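Side-chain contacts in isoform A of Peptidoglycan-recognition protein LB (PDB 7NSZ), which hydrolyses the amide bond between N-acetylmuramoyl and L-amino acid residues of bacterial peptidoglycan, a zinc-dependent reaction that degrades this immune elicitor in Drosophila: residues P104-N107 with D108-V111; G117-T121 with E122-K126; K150-G153 with H154-R158; R166-A169 with E170-S173. The protein carries 1 engineered substitution. One frame throughout, in Å; residues are numbered along the deposited sequence.

Contact 1. Residues P104-N107 with D108-V111; sequences PKYN and DKSV
Lys109, the last residue of a tight turn, folds its side chain back to the backbone of Lys105. Its aliphatic chain passes the Tyr106 ring obliquely, CD standing 4.2 Å from Tyr106 CD2, before bends at chi3 (67°) and chi4 (73°) carry NZ round to Lys105 O, 2.8 Å away and tilted from the carbonyl plane. The same NZ forms a salt bridge with Asp108 OD1 (3.0 Å), using the syn lone pair of the carboxylate, so one ammonium pins both a peptide oxygen and a neighbouring charge. The backbone here forms a type I beta turn from Tyr106 to Lys109, closed by Lys109 N on Tyr106 O at 3.1 Å. That oxygen is gripped twice: Ser110 OG donates to it over 2.7 Å from the other face of the carbonyl plane, its hydroxyl placed there by a chi1 of 75°. A water gives hydrogen bonds to Asn107 O and Ser110 O, tying the turn to the start of the strand. The Asn107 side chain turns to the preceding loop instead, where OD1 accepts from the backbone N of His102 and of Ala103. The turn thus delivers the chain into strand 110-115, beside strand 38-45: the Tyr106 ring meets Tyr40 edge-to-face and touches Val157, while Ser110 packs on Tyr40 and Ile42.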
loop_
_atom_site.group_PDB
_atom_site.type_symbol
_atom_site.label_atom_id
_atom_site.label_comp_id
_atom_site.label_asym_id
_atom_site.label_seq_id
_atom_site.Cartn_x
_atom_site.Cartn_y
_atom_site.Cartn_z
ATOM N N PRO A 104 -2.269 1.051 12.400
ATOM C CA PRO A 104 -2.427 0.486 13.755
ATOM C C PRO A 104 -3.649 -0.429 13.882
ATOM O O PRO A 104 -4.713 -0.074 13.385
ATOM C CB PRO A 104 -2.550 1.755 14.619
ATOM C CG PRO A 104 -1.794 2.826 13.859
ATOM C CD PRO A 104 -2.035 2.494 12.377
ATOM N N LYS A 105 -3.459 -1.575 14.506
ATOM C CA LYS A 105 -4.468 -2.618 14.766
ATOM C C LYS A 105 -4.678 -3.482 13.523
ATOM O O LYS A 105 -5.332 -4.535 13.664
ATOM C CB LYS A 105 -5.846 -2.054 15.164
ATOM C CG LYS A 105 -5.894 -1.021 16.262
ATOM C CD LYS A 105 -5.545 -1.644 17.538
ATOM C CE LYS A 105 -5.810 -0.742 18.725
ATOM N NZ LYS A 105 -5.610 -1.477 19.984
ATOM N N TYR A 106 -4.072 -3.144 12.371
ATOM C CA TYR A 106 -4.211 -3.966 11.146
ATOM C C TYR A 106 -2.884 -4.454 10.598
ATOM O O TYR A 106 -2.861 -5.097 9.550
ATOM C CB TYR A 106 -4.927 -3.158 10.070
ATOM C CG TYR A 106 -6.386 -2.952 10.394
ATOM C CD1 TYR A 106 -6.816 -1.976 11.280
ATOM C CD2 TYR A 106 -7.340 -3.767 9.827
ATOM C CE1 TYR A 106 -8.159 -1.801 11.570
ATOM C CE2 TYR A 106 -8.679 -3.656 10.136
ATOM C CZ TYR A 106 -9.084 -2.652 10.992
ATOM O OH TYR A 106 -10.414 -2.485 11.255
ATOM N N ASN A 107 -1.763 -4.106 11.240
ATOM C CA ASN A 107 -0.440 -4.373 10.625
ATOM C C ASN A 107 -0.159 -5.856 10.478
ATOM O O ASN A 107 0.535 -6.259 9.528
ATOM C CB ASN A 107 0.656 -3.690 11.433
ATOM C CG ASN A 107 0.668 -2.204 11.186
ATOM O OD1 ASN A 107 0.561 -1.738 10.045
ATOM N ND2 ASN A 107 0.835 -1.439 12.250
ATOM N N ASP A 108 -0.717 -6.693 11.359
ATOM C CA ASP A 108 -0.492 -8.157 11.299
ATOM C C ASP A 108 -1.679 -8.857 10.619
ATOM O O ASP A 108 -1.788 -10.066 10.781
ATOM C CB ASP A 108 -0.304 -8.719 12.714
ATOM C CG ASP A 108 -1.592 -8.595 13.543
ATOM O OD1 ASP A 108 -2.570 -7.910 13.131
ATOM O OD2 ASP A 108 -1.583 -9.140 14.667
ATOM N N LYS A 109 -2.498 -8.154 9.843
ATOM C CA LYS A 109 -3.675 -8.816 9.216
ATOM C C LYS A 109 -4.090 -8.085 7.934
ATOM O O LYS A 109 -5.262 -8.136 7.518
ATOM C CB LYS A 109 -4.829 -8.853 10.223
ATOM C CG LYS A 109 -5.262 -7.494 10.728
ATOM C CD LYS A 109 -6.491 -7.482 11.648
ATOM C CE LYS A 109 -6.242 -8.160 12.973
ATOM N NZ LYS A 109 -5.382 -7.365 13.879
ATOM N N SER A 110 -3.143 -7.428 7.253
ATOM C CA SER A 110 -3.482 -6.609 6.082
ATOM C C SER A 110 -2.343 -6.599 5.077
ATOM O O SER A 110 -1.178 -6.862 5.447
ATOM C CB SER A 110 -3.895 -5.253 6.494
ATOM O OG SER A 110 -2.771 -4.427 6.897
ATOM N N VAL A 111 -2.716 -6.213 3.866
ATOM C CA VAL A 111 -1.784 -5.736 2.849
ATOM C C VAL A 111 -1.978 -4.242 2.813
ATOM O O VAL A 111 -3.059 -3.761 2.448
ATOM C CB VAL A 111 -2.021 -6.407 1.493
ATOM C CG1 VAL A 111 -1.034 -5.938 0.462
ATOM C CG2 VAL A 111 -2.041 -7.891 1.630
HETATM O O HOH W 1 0.478 -5.140 6.897
#

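Contact 2. Residues G117-T121 with E122-K126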
loop_
_atom_site.group_PDB
_atom_site.type_symbol
_atom_site.label_atom_id
_atom_site.label_comp_id
_atom_site.label_asym_id
_atom_site.label_seq_id
_atom_site.Cartn_x
_atom_site.Cartn_y
_atom_site.Cartn_z
ATOM N N GLY A 117 2.149 9.568 -4.274
ATOM C CA GLY A 117 1.624 10.888 -4.674
ATOM C C GLY A 117 0.693 11.417 -3.624
ATOM O O GLY A 117 0.425 10.773 -2.594
ATOM N N ASP A 118 0.220 12.632 -3.920
ATOM C CA ASP A 118 -0.783 13.351 -3.123
ATOM C C ASP A 118 -2.121 13.227 -3.852
ATOM O O ASP A 118 -2.247 13.863 -4.907
ATOM C CB ASP A 118 -0.366 14.815 -2.926
ATOM C CG ASP A 118 -1.435 15.686 -2.266
ATOM O OD1 ASP A 118 -2.382 15.162 -1.662
ATOM O OD2 ASP A 118 -1.238 16.940 -2.283
ATOM N N TRP A 119 -3.060 12.475 -3.305
ATOM C CA TRP A 119 -4.356 12.170 -3.976
ATOM C C TRP A 119 -5.554 12.725 -3.182
ATOM O O TRP A 119 -6.646 12.187 -3.168
ATOM C CB TRP A 119 -4.420 10.675 -4.259
ATOM C CG TRP A 119 -3.241 10.173 -5.058
ATOM C CD1 TRP A 119 -2.301 9.257 -4.645
ATOM C CD2 TRP A 119 -2.773 10.646 -6.329
ATOM N NE1 TRP A 119 -1.361 9.071 -5.600
ATOM C CE2 TRP A 119 -1.594 9.930 -6.645
ATOM C CE3 TRP A 119 -3.260 11.575 -7.259
ATOM C CZ2 TRP A 119 -0.891 10.104 -7.812
ATOM C CZ3 TRP A 119 -2.556 11.780 -8.411
ATOM C CH2 TRP A 119 -1.408 11.047 -8.705
ATOM N N ARG A 120 -5.284 13.853 -2.534
ATOM C CA ARG A 120 -6.361 14.631 -1.854
ATOM C C ARG A 120 -7.416 15.121 -2.844
ATOM O O ARG A 120 -8.573 14.943 -2.520
ATOM C CB ARG A 120 -5.731 15.782 -1.073
ATOM C CG ARG A 120 -5.093 15.293 0.217
ATOM C CD ARG A 120 -4.466 16.459 0.958
ATOM N NE ARG A 120 -3.462 17.088 0.124
ATOM C CZ ARG A 120 -3.173 18.389 0.094
ATOM N NH1 ARG A 120 -3.772 19.230 0.920
ATOM N NH2 ARG A 120 -2.266 18.844 -0.749
ATOM N N THR A 121 -7.020 15.665 -3.978
ATOM C CA THR A 121 -8.008 16.275 -4.931
ATOM C C THR A 121 -7.889 15.671 -6.312
ATOM O O THR A 121 -8.910 15.565 -6.984
ATOM C CB THR A 121 -7.881 17.804 -4.970
ATOM O OG1 THR A 121 -6.548 18.087 -5.377
ATOM C CG2 THR A 121 -8.226 18.421 -3.635
ATOM N N GLU A 122 -6.689 15.288 -6.755
ATOM C CA GLU A 122 -6.509 14.635 -8.061
ATOM C C GLU A 122 -6.740 13.125 -7.954
ATOM O O GLU A 122 -6.399 12.514 -6.902
ATOM C CB GLU A 122 -5.093 14.840 -8.564
ATOM C CG GLU A 122 -4.863 16.133 -9.266
ATOM C CD GLU A 122 -5.922 16.422 -10.309
ATOM O OE1 GLU A 122 -6.705 17.351 -10.042
ATOM O OE2 GLU A 122 -5.996 15.693 -11.324
ATOM N N LEU A 123 -7.310 12.567 -8.993
ATOM C CA LEU A 123 -7.488 11.101 -9.150
ATOM C C LEU A 123 -6.175 10.539 -9.682
ATOM O O LEU A 123 -5.658 11.020 -10.683
ATOM C CB LEU A 123 -8.638 10.802 -10.119
ATOM C CG LEU A 123 -8.964 9.333 -10.281
ATOM C CD1 LEU A 123 -9.529 8.804 -8.973
ATOM C CD2 LEU A 123 -9.936 9.134 -11.426
ATOM N N PRO A 124 -5.602 9.459 -9.107
ATOM C CA PRO A 124 -4.419 8.865 -9.731
ATOM C C PRO A 124 -4.713 8.479 -11.177
ATOM O O PRO A 124 -5.841 8.091 -11.507
ATOM C CB PRO A 124 -4.145 7.610 -8.858
ATOM C CG PRO A 124 -4.743 7.968 -7.513
ATOM C CD PRO A 124 -5.980 8.811 -7.847
ATOM N N PRO A 125 -3.667 8.536 -12.030
ATOM C CA PRO A 125 -3.822 8.092 -13.418
ATOM C C PRO A 125 -4.231 6.616 -13.463
ATOM O O PRO A 125 -3.927 5.814 -12.512
ATOM C CB PRO A 125 -2.488 8.381 -14.088
ATOM C CG PRO A 125 -1.536 8.789 -13.015
ATOM C CD PRO A 125 -2.314 9.042 -11.745
ATOM N N LYS A 126 -4.965 6.219 -14.502
ATOM C CA LYS A 126 -5.573 4.879 -14.617
ATOM C C LYS A 126 -4.514 3.790 -14.378
ATOM O O LYS A 126 -4.862 2.753 -13.848
ATOM C CB LYS A 126 -6.274 4.677 -15.968
#
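Trp119 lies against the Pro124 ring, with Glu122 at the indole's edge. Pro124 CG sits 3.6 Å from the centroid of the five-membered ring and only 15° off its normal, a CH-pi contact in which the pyrrolidine lies over one indole face. Gly117 C lies over the opposite face, so the indole is held between a proline and the backbone of its own loop. At Gly117 a side chain would run into Trp119 CZ2, and its backbone angles also call for glycine. The benzene end of the indole reaches further along the chain, where CH2 touches Pro125 CD at 3.8 Å. Glu122 wraps round the tryptophan with its backbone and CB. Near the ring plane, Glu122 O approaches Trp119 CE3 to 3.3 Å, and Glu122 CB lies 4.0 Å from that same carbon. Glu122 O also receives a CA-H...O contact from Trp119 CA, 3.6 Å away. With CG anti to the carbonyl carbon (chi1 -55°), the indole is turned toward the Pro124 ring. It also touches Leu167 of helix 165-171 and Met128 of helix 126-142. Replacing Trp119 by an alanine would probably leave Pro124 without the ring face it packs on, Pro125 CD without its neighbour, and a gap beside Leu167. Nearby, Arg120 and Asp118 form a side-on salt bridge. The arrangement is a tryptophan-proline CH-pi packing in the loop linking strand 110-115 to helix 126-142 of the amidase fold, with Pro125 at the helix N-cap.

Contact 3. Residues K150-G153 with H154-R158; sequences KLLG and HRQVR. With ZN (zinc ion), chain B.
Gln156 reaches back to the end of the strand and takes the peptide N-H of Gly153 on its amide oxygen. Gly153 N lies 2.8 Å from Gln156 OE1, in the plane of the side-chain carbonyl, with an N-H...O angle of 156°. The backbone answers in the other direction: Gln156 N donates to Gly153 O at 3.0 Å, coming from above that carbonyl's plane. Both polar atoms of Gly153 are thus satisfied by one residue. The glutamine chain lies extended beyond CG (chi2 176°), which carries the amide obliquely across Leu152, whose CB is 3.6 Å from Gln156 OE1. The other end of the amide is also engaged, NE2 donating to Thr178 O and to a bound buffer molecule, probably from the crystallisation liquor. A leucine in place of Gln156 would probably leave the Gly153 N-H without its acceptor and Thr178 O without this donor. His154 O accepts from Val157 N (3.0 Å), continuing the turn. With CG anti to the backbone N (chi1 -169°), His154 presents ND1 to the zinc ion at 2.1 Å; His44 and Cys162 complete the protein's share of the site. Arg155 is held by Glu161 O through NH2. Leu152 CD1 meets Val157 CG1 at 4.0 Å, their side chains crossing at about a right angle. Strand 149-153, at one edge of the mixed sheet, runs parallel to strand 38-45, and the turn that follows it packs Arg155 and Gln156 on Phe168 of helix 165-171.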
loop_
_atom_site.group_PDB
_atom_site.type_symbol
_atom_site.label_atom_id
_atom_site.label_comp_id
_atom_site.label_asym_id
_atom_site.label_seq_id
_atom_site.Cartn_x
_atom_site.Cartn_y
_atom_site.Cartn_z
ATOM N N LYS A 150 -11.742 -7.476 3.138
ATOM C CA LYS A 150 -12.362 -6.146 3.267
ATOM C C LYS A 150 -11.368 -5.078 2.837
ATOM O O LYS A 150 -10.182 -5.121 3.306
ATOM C CB LYS A 150 -12.852 -5.864 4.677
ATOM C CG LYS A 150 -14.057 -6.720 5.036
ATOM C CD LYS A 150 -14.432 -6.668 6.498
ATOM C CE LYS A 150 -15.560 -7.623 6.801
ATOM N NZ LYS A 150 -15.052 -8.973 7.159
ATOM N N LEU A 151 -11.789 -4.160 2.001
ATOM C CA LEU A 151 -10.987 -3.033 1.499
ATOM C C LEU A 151 -11.302 -1.775 2.309
ATOM O O LEU A 151 -12.515 -1.385 2.387
ATOM C CB LEU A 151 -11.258 -2.844 -0.009
ATOM C CG LEU A 151 -10.525 -1.681 -0.654
ATOM C CD1 LEU A 151 -9.058 -2.055 -0.873
ATOM C CD2 LEU A 151 -11.200 -1.329 -1.963
ATOM N N LEU A 152 -10.255 -1.107 2.820
ATOM C CA LEU A 152 -10.413 0.124 3.639
ATOM C C LEU A 152 -9.393 1.166 3.225
ATOM O O LEU A 152 -8.365 0.822 2.652
ATOM C CB LEU A 152 -10.164 -0.200 5.116
ATOM C CG LEU A 152 -11.026 -1.253 5.758
ATOM C CD1 LEU A 152 -10.439 -1.634 7.129
ATOM C CD2 LEU A 152 -12.474 -0.782 5.905
ATOM N N GLY A 153 -9.675 2.427 3.429
ATOM C CA GLY A 153 -8.657 3.461 3.438
ATOM C C GLY A 153 -8.141 3.653 4.849
ATOM O O GLY A 153 -8.832 3.390 5.837
ATOM N N HIS A 154 -6.920 4.125 4.947
ATOM C CA HIS A 154 -6.298 4.424 6.253
ATOM C C HIS A 154 -7.185 5.283 7.153
ATOM O O HIS A 154 -7.279 4.967 8.330
ATOM C CB HIS A 154 -4.960 5.062 5.974
ATOM C CG HIS A 154 -4.026 5.218 7.128
ATOM N ND1 HIS A 154 -2.808 5.808 6.988
ATOM C CD2 HIS A 154 -4.165 5.013 8.451
ATOM C CE1 HIS A 154 -2.224 5.899 8.167
ATOM N NE2 HIS A 154 -2.994 5.383 9.069
ATOM N N ARG A 155 -7.861 6.268 6.568
ATOM C CA ARG A 155 -8.698 7.218 7.351
ATOM C C ARG A 155 -9.814 6.457 8.062
ATOM O O ARG A 155 -10.402 7.080 8.974
ATOM C CB ARG A 155 -9.255 8.288 6.424
ATOM C CG ARG A 155 -10.132 7.766 5.310
ATOM C CD ARG A 155 -11.006 8.836 4.653
ATOM N NE ARG A 155 -10.162 9.856 4.063
ATOM C CZ ARG A 155 -10.612 10.993 3.534
ATOM N NH1 ARG A 155 -11.919 11.172 3.434
ATOM N NH2 ARG A 155 -9.794 11.902 3.072
ATOM N N GLN A 156 -10.214 5.255 7.706
ATOM C CA GLN A 156 -11.281 4.514 8.392
ATOM C C GLN A 156 -10.805 3.898 9.691
ATOM O O GLN A 156 -11.682 3.492 10.483
ATOM C CB GLN A 156 -11.837 3.467 7.438
ATOM C CG GLN A 156 -12.550 4.118 6.271
ATOM C CD GLN A 156 -13.017 3.088 5.288
ATOM O OE1 GLN A 156 -12.287 2.636 4.390
ATOM N NE2 GLN A 156 -14.244 2.625 5.407
ATOM N N VAL A 157 -9.492 3.854 9.951
ATOM C CA VAL A 157 -9.001 3.153 11.175
ATOM C C VAL A 157 -8.157 4.094 12.051
ATOM O O VAL A 157 -7.745 3.605 13.114
ATOM C CB VAL A 157 -8.283 1.842 10.783
ATOM C CG1 VAL A 157 -9.179 1.019 9.851
ATOM C CG2 VAL A 157 -6.939 2.050 10.107
ATOM N N ARG A 158 -7.862 5.300 11.583
ATOM C CA ARG A 158 -7.052 6.249 12.378
ATOM C C ARG A 158 -7.427 7.639 11.972
ATOM O O ARG A 158 -8.030 7.891 10.918
ATOM C CB ARG A 158 -5.550 6.076 12.135
ATOM C CG ARG A 158 -4.965 4.848 12.801
ATOM C CD ARG A 158 -5.027 4.908 14.296
ATOM N NE ARG A 158 -4.501 6.147 14.838
ATOM C CZ ARG A 158 -4.730 6.561 16.073
ATOM N NH1 ARG A 158 -5.425 5.793 16.903
ATOM N NH2 ARG A 158 -4.271 7.747 16.431
HETATM ZN ZN ZN B . -1.915 6.069 5.143
#

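Contact 4. Residues R166-A169 with E170-S173; sequences RLFA and EISS
Ile171 packs between the side chains of Leu167 and Phe168, one turn back along the helix. Ile171 CB is 3.9 Å from Leu167 O. From there the branches part: CG2 lies 3.5 Å from Leu167 O and meets Leu167 CD1 at 3.9 Å, while CG1, placed between the backbone N and the carbonyl carbon (chi1 69°), comes within 3.4 Å of Phe168 O. At the tip, CD1 touches Phe168 CD1 at 4.1 Å, the two side chains crossing at about a right angle. The backbone beneath is regular, with Ile171 N on Leu167 O at 2.9 Å. Phe168 O is held twice by Ser172, whose N and OG (2.8 Å) approach from opposite faces of its plane; the hydroxyl also stands over one face of the Phe168 ring. A water bridges Arg166 NH1 and Glu170 OE1, so these opposite charges meet through solvent, and Glu170 OE2 accepts from Trp174 NE1. Ser173 adds a further link, its OG donating to Glu170 O at 2.7 Å. Such packing and bonding between residues three and four apart is typical of an alpha-helix near its C-terminal end, here the short helix 165-171, which follows the loop holding the zinc ligands His154 and Cys162.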
loop_
_atom_site.group_PDB
_atom_site.type_symbol
_atom_site.label_atom_id
_atom_site.label_comp_id
_atom_site.label_asym_id
_atom_site.label_seq_id
_atom_site.Cartn_x
_atom_site.Cartn_y
_atom_site.Cartn_z
ATOM N N ARG A 166 -9.995 12.412 -2.744
ATOM C CA ARG A 166 -10.322 11.957 -4.109
ATOM C C ARG A 166 -10.053 10.448 -4.248
ATOM O O ARG A 166 -10.911 9.723 -4.829
ATOM C CB ARG A 166 -9.565 12.764 -5.160
ATOM C CG ARG A 166 -9.990 12.485 -6.599
ATOM C CD ARG A 166 -11.443 12.820 -6.886
ATOM N NE ARG A 166 -11.935 12.289 -8.135
ATOM C CZ ARG A 166 -12.493 11.086 -8.276
ATOM N NH1 ARG A 166 -12.516 10.265 -7.231
ATOM N NH2 ARG A 166 -12.992 10.696 -9.456
ATOM N N LEU A 167 -8.887 9.968 -3.802
ATOM C CA LEU A 167 -8.597 8.515 -3.910
ATOM C C LEU A 167 -9.507 7.742 -2.956
ATOM O O LEU A 167 -9.929 6.659 -3.304
ATOM C CB LEU A 167 -7.113 8.317 -3.610
ATOM C CG LEU A 167 -6.658 6.860 -3.573
ATOM C CD1 LEU A 167 -7.039 6.059 -4.808
ATOM C CD2 LEU A 167 -5.145 6.820 -3.323
ATOM N N PHE A 168 -9.886 8.327 -1.819
ATOM C CA PHE A 168 -10.855 7.667 -0.934
ATOM C C PHE A 168 -12.185 7.440 -1.702
ATOM O O PHE A 168 -12.803 6.386 -1.626
ATOM C CB PHE A 168 -11.072 8.433 0.368
ATOM C CG PHE A 168 -11.894 7.588 1.311
ATOM C CD1 PHE A 168 -11.372 6.447 1.882
ATOM C CD2 PHE A 168 -13.176 7.969 1.706
ATOM C CE1 PHE A 168 -12.109 5.645 2.727
ATOM C CE2 PHE A 168 -13.901 7.165 2.564
ATOM C CZ PHE A 168 -13.376 6.030 3.104
ATOM N N ALA A 169 -12.669 8.488 -2.383
ATOM C CA ALA A 169 -13.936 8.359 -3.138
ATOM C C ALA A 169 -13.779 7.301 -4.221
ATOM O O ALA A 169 -14.724 6.514 -4.473
ATOM C CB ALA A 169 -14.338 9.704 -3.708
ATOM N N GLU A 170 -12.631 7.223 -4.873
ATOM C CA GLU A 170 -12.378 6.204 -5.892
ATOM C C GLU A 170 -12.469 4.811 -5.260
ATOM O O GLU A 170 -13.126 3.933 -5.824
ATOM C CB GLU A 170 -11.003 6.464 -6.518
ATOM C CG GLU A 170 -10.494 5.360 -7.442
ATOM C CD GLU A 170 -11.296 5.034 -8.680
ATOM O OE1 GLU A 170 -11.968 5.973 -9.218
ATOM O OE2 GLU A 170 -11.189 3.894 -9.174
ATOM N N ILE A 171 -11.710 4.548 -4.184
ATOM C CA ILE A 171 -11.668 3.163 -3.657
ATOM C C ILE A 171 -13.023 2.783 -3.084
ATOM O O ILE A 171 -13.348 1.605 -2.972
ATOM C CB ILE A 171 -10.537 2.906 -2.621
ATOM C CG1 ILE A 171 -10.765 3.635 -1.294
ATOM C CG2 ILE A 171 -9.203 3.255 -3.266
ATOM C CD1 ILE A 171 -9.726 3.283 -0.210
ATOM N N SER A 172 -13.807 3.813 -2.717
ATOM C CA SER A 172 -15.199 3.566 -2.250
ATOM C C SER A 172 -16.018 2.895 -3.346
ATOM O O SER A 172 -17.046 2.303 -3.001
ATOM C CB SER A 172 -15.903 4.778 -1.730
ATOM O OG SER A 172 -15.195 5.400 -0.657
ATOM N N SER A 173 -15.566 2.933 -4.593
ATOM C CA SER A 173 -16.315 2.297 -5.710
ATOM C C SER A 173 -15.734 0.932 -6.062
ATOM O O SER A 173 -16.189 0.340 -7.050
ATOM C CB SER A 173 -16.277 3.195 -6.910
ATOM O OG SER A 173 -15.013 3.155 -7.572
HETATM O O HOH W 2 -13.581 7.961 -8.507
#

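The four contacts follow one another along the chain, each closing before the next opens. Contacts 1 and 3 adjoin the mixed sheet, their centres about 11 Å apart, and meet where Tyr106 packs on Leu152. Contact 3 also touches contact 4, again with centres about 11 Å apart, through Phe168 and Ile171. Contact 4 in turn meets contact 2, centres about 10 Å apart, where Arg166 N probably bonds to Arg120 O. Contacts 1 and 2 lie on opposite sides of the chain's centre, about 24 Å between centres. The loop of contact 2 and the helix of contact 4 thus connect, through contact 3, to the metal site, whose ligand His154 comes directly after strand 149-153.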